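Local coordinates for protein flavin-dependent thymidylate synthase (Thermus thermophilus, PDB 6J61) that probably catalyses the reductive methylation of dUMP to dTMP, using methylenetetrahydrofolate as methyl donor and NADPH with bound FAD as reductant, at residues H69-I74 with N163-F168. Sequence-based numbering, arbitrary orientation.
Sequences HVKAPI and NLYTEF
Val-70 and Phe-168 exchange two backbone hydrogen bonds, Val-70 N to Phe-168 O at 2.8 Å and Phe-168 N to Val-70 O at 2.9 Å, which makes strands 69-73 and 165-168 antiparallel neighbours (axes at 153°). Ala-72 and Thr-166 form the next hydrogen-bonded pair, and Ile-74 N still reaches Leu-164 O. Between Val-70/Phe-168 and Ala-72/Thr-166, Lys-71 stands opposite Glu-167 in a non-hydrogen-bonded pair; Pro-73/Tyr-165 is the next such pair.

On one face, the Phe-168 side chain runs alongside Val-70, one ring face over Val-70 CB, 4.0 Å from the centroid (CH-pi). Phe-168 chi1 of 57° sets CG between backbone N and carbonyl carbon, swinging the ring over its neighbour. On the face carrying Lys-71 and Glu-167, Glu-167 OE2 accepts from His-69 NE2 (2.9 Å); the bond is nearly straight (170°), in the imidazole plane but from above the carboxylate plane. His-69 ND1 is hydrogen-bonded to Arg-16 NH2 and Glu-167 OE1 to Tyr-35 OH of a second subunit, so each group is held at both ends. An alanine in place of Glu-167 would probably leave His-69 NE2 and that tyrosine hydroxyl without their shared acceptor group. Pro-73 CG sits over one face of the Tyr-165 ring, 4.2 Å from its centroid.

Thr-166 OG1 bonds to Glu-90, which lines the FAD pocket and probably contributes to a dUMP site shared between subunits, while Phe-168 meets Phe-81 edge-to-face. The segments join neighbouring inner strands 65-73 and 165-173 of the antiparallel ThyX sheet, with the Phe-168 side chain about 7 Å from a bound FAD and probably beside the dUMP site.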
ATOM      1  N   HIS A  69      -4.951 -17.720 -11.334  1.00 36.02           N
ATOM      2  CA  HIS A  69      -3.821 -18.615 -11.537  1.00 35.62           C
ATOM      3  C   HIS A  69      -3.403 -18.212 -12.950  1.00 36.09           C
ATOM      4  O   HIS A  69      -4.129 -18.455 -13.919  1.00 36.73           O
ATOM      5  CB  HIS A  69      -4.294 -20.074 -11.497  1.00 38.74           C
ATOM      6  CG  HIS A  69      -3.207 -21.082 -11.732  1.00 42.71           C
ATOM      7  ND1 HIS A  69      -3.444 -22.440 -11.743  1.00 42.80           N
ATOM      8  CD2 HIS A  69      -1.882 -20.933 -11.971  1.00 44.07           C
ATOM      9  CE1 HIS A  69      -2.315 -23.082 -11.977  1.00 44.26           C
ATOM     10  NE2 HIS A  69      -1.350 -22.190 -12.119  1.00 43.85           N
ATOM     11  N   VAL A  70      -2.251 -17.562 -13.065  1.00 35.05           N
ATOM     12  CA  VAL A  70      -1.782 -17.086 -14.360  1.00 33.78           C
ATOM     13  C   VAL A  70      -0.459 -17.706 -14.784  1.00 35.13           C
ATOM     14  O   VAL A  70       0.469 -17.843 -13.987  1.00 36.79           O
ATOM     15  CB  VAL A  70      -1.598 -15.540 -14.347  1.00 33.26           C
ATOM     16  CG1 VAL A  70      -1.329 -15.015 -15.769  1.00 30.03           C
ATOM     17  CG2 VAL A  70      -2.818 -14.874 -13.726  1.00 30.63           C
ATOM     18  N   LYS A  71      -0.380 -18.070 -16.057  1.00 35.39           N
ATOM     19  CA  LYS A  71       0.826 -18.649 -16.636  1.00 35.11           C
ATOM     20  C   LYS A  71       1.202 -17.677 -17.752  1.00 33.99           C
ATOM     21  O   LYS A  71       0.401 -17.421 -18.655  1.00 32.58           O
ATOM     22  CB  LYS A  71       0.513 -20.039 -17.208  1.00 37.36           C
ATOM     23  CG  LYS A  71       1.712 -20.777 -17.776  1.00 38.05           C
ATOM     24  CD  LYS A  71       1.340 -22.165 -18.266  1.00 37.89           C
ATOM     25  CE  LYS A  71       2.578 -22.877 -18.800  1.00 40.31           C
ATOM     26  NZ  LYS A  71       2.263 -24.161 -19.485  1.00 41.90           N
ATOM     27  N   ALA A  72       2.408 -17.127 -17.686  1.00 34.08           N
ATOM     28  CA  ALA A  72       2.829 -16.165 -18.691  1.00 34.18           C
ATOM     29  C   ALA A  72       4.328 -16.013 -18.805  1.00 34.36           C
ATOM     30  O   ALA A  72       5.077 -16.420 -17.927  1.00 33.56           O
ATOM     31  CB  ALA A  72       2.211 -14.804 -18.384  1.00 35.17           C
ATOM     32  N   PRO A  73       4.788 -15.405 -19.908  1.00 35.94           N
ATOM     33  CA  PRO A  73       6.219 -15.190 -20.135  1.00 35.73           C
ATOM     34  C   PRO A  73       6.745 -14.233 -19.061  1.00 38.05           C
ATOM     35  O   PRO A  73       6.039 -13.318 -18.628  1.00 40.52           O
ATOM     36  CB  PRO A  73       6.255 -14.572 -21.531  1.00 33.24           C
ATOM     37  CG  PRO A  73       5.027 -15.114 -22.173  1.00 34.38           C
ATOM     38  CD  PRO A  73       4.005 -15.002 -21.089  1.00 33.17           C
ATOM     39  N   ILE A  74       7.983 -14.436 -18.637  1.00 37.85           N
ATOM     40  CA  ILE A  74       8.562 -13.594 -17.617  1.00 36.75           C
ATOM     41  C   ILE A  74       8.452 -12.112 -17.958  1.00 38.26           C
ATOM     42  O   ILE A  74       8.077 -11.314 -17.094  1.00 39.60           O
ATOM     43  CB  ILE A  74      10.037 -13.994 -17.358  1.00 35.68           C
ATOM     44  CG1 ILE A  74      10.070 -15.336 -16.635  1.00 37.07           C
ATOM     45  CG2 ILE A  74      10.743 -12.967 -16.507  1.00 33.28           C
ATOM     46  CD1 ILE A  74      11.471 -15.906 -16.460  1.00 40.36           C
ATOM     47  N   ASN A 163      11.464 -14.819 -22.314  1.00 40.44           N
ATOM     48  CA  ASN A 163      10.219 -15.375 -22.846  1.00 41.35           C
ATOM     49  C   ASN A 163       9.850 -16.695 -22.167  1.00 40.41           C
ATOM     50  O   ASN A 163       8.859 -17.334 -22.520  1.00 39.37           O
ATOM     51  CB  ASN A 163      10.326 -15.575 -24.358  1.00 41.60           C
ATOM     52  CG  ASN A 163      11.354 -16.621 -24.734  1.00 44.00           C
ATOM     53  OD1 ASN A 163      12.305 -16.881 -23.993  1.00 42.61           O
ATOM     54  ND2 ASN A 163      11.177 -17.214 -25.903  1.00 45.90           N
ATOM     55  N   LEU A 164      10.659 -17.101 -21.195  1.00 39.85           N
ATOM     56  CA  LEU A 164      10.402 -18.323 -20.452  1.00 39.15           C
ATOM     57  C   LEU A 164       9.044 -18.137 -19.781  1.00 39.41           C
ATOM     58  O   LEU A 164       8.734 -17.049 -19.308  1.00 40.42           O
ATOM     59  CB  LEU A 164      11.472 -18.522 -19.370  1.00 38.97           C
ATOM     60  CG  LEU A 164      11.317 -19.845 -18.608  1.00 38.92           C
ATOM     61  CD1 LEU A 164      11.923 -20.955 -19.462  1.00 36.20           C
ATOM     62  CD2 LEU A 164      11.990 -19.791 -17.251  1.00 38.13           C
ATOM     63  N   TYR A 165       8.223 -19.177 -19.749  1.00 37.96           N
ATOM     64  CA  TYR A 165       6.929 -19.053 -19.101  1.00 37.61           C
ATOM     65  C   TYR A 165       7.105 -19.176 -17.598  1.00 39.09           C
ATOM     66  O   TYR A 165       8.105 -19.718 -17.128  1.00 42.33           O
ATOM     67  CB  TYR A 165       5.981 -20.139 -19.595  1.00 38.21           C
ATOM     68  CG  TYR A 165       5.121 -19.705 -20.753  1.00 41.46           C
ATOM     69  CD1 TYR A 165       3.939 -18.992 -20.535  1.00 39.54           C
ATOM     70  CD2 TYR A 165       5.502 -19.974 -22.076  1.00 42.40           C
ATOM     71  CE1 TYR A 165       3.159 -18.556 -21.599  1.00 41.25           C
ATOM     72  CE2 TYR A 165       4.731 -19.541 -23.151  1.00 43.47           C
ATOM     73  CZ  TYR A 165       3.559 -18.828 -22.903  1.00 43.25           C
ATOM     74  OH  TYR A 165       2.800 -18.371 -23.953  1.00 43.27           O
ATOM     75  N   THR A 166       6.134 -18.669 -16.847  1.00 38.13           N
ATOM     76  CA  THR A 166       6.164 -18.733 -15.390  1.00 36.53           C
ATOM     77  C   THR A 166       4.728 -18.696 -14.881  1.00 35.37           C
ATOM     78  O   THR A 166       3.836 -18.213 -15.573  1.00 34.55           O
ATOM     79  CB  THR A 166       6.965 -17.553 -14.791  1.00 38.32           C
ATOM     80  OG1 THR A 166       6.921 -17.618 -13.360  1.00 36.75           O
ATOM     81  CG2 THR A 166       6.387 -16.220 -15.253  1.00 39.59           C
ATOM     82  N   GLU A 167       4.492 -19.221 -13.685  1.00 34.13           N
ATOM     83  CA  GLU A 167       3.138 -19.228 -13.145  1.00 34.01           C
ATOM     84  C   GLU A 167       3.073 -18.544 -11.807  1.00 33.74           C
ATOM     85  O   GLU A 167       4.060 -18.514 -11.069  1.00 32.73           O
ATOM     86  CB  GLU A 167       2.616 -20.645 -12.943  1.00 33.31           C
ATOM     87  CG  GLU A 167       2.686 -21.540 -14.136  1.00 36.40           C
ATOM     88  CD  GLU A 167       2.042 -22.882 -13.857  1.00 38.40           C
ATOM     89  OE1 GLU A 167       2.287 -23.816 -14.643  1.00 40.28           O
ATOM     90  OE2 GLU A 167       1.289 -23.006 -12.859  1.00 37.04           O
ATOM     91  N   PHE A 168       1.889 -18.026 -11.491  1.00 33.08           N
ATOM     92  CA  PHE A 168       1.655 -17.360 -10.224  1.00 32.27           C
ATOM     93  C   PHE A 168       0.175 -17.179  -9.897  1.00 32.79           C
ATOM     94  O   PHE A 168      -0.700 -17.338 -10.748  1.00 31.13           O
ATOM     95  CB  PHE A 168       2.339 -15.990 -10.212  1.00 32.23           C
ATOM     96  CG  PHE A 168       1.902 -15.070 -11.331  1.00 31.34           C
ATOM     97  CD1 PHE A 168       2.573 -15.072 -12.550  1.00 29.08           C
ATOM     98  CD2 PHE A 168       0.859 -14.161 -11.139  1.00 29.52           C
ATOM     99  CE1 PHE A 168       2.224 -14.173 -13.570  1.00 31.14           C
ATOM    100  CE2 PHE A 168       0.500 -13.259 -12.150  1.00 33.10           C
ATOM    101  CZ  PHE A 168       1.188 -13.263 -13.372  1.00 31.55           C
TER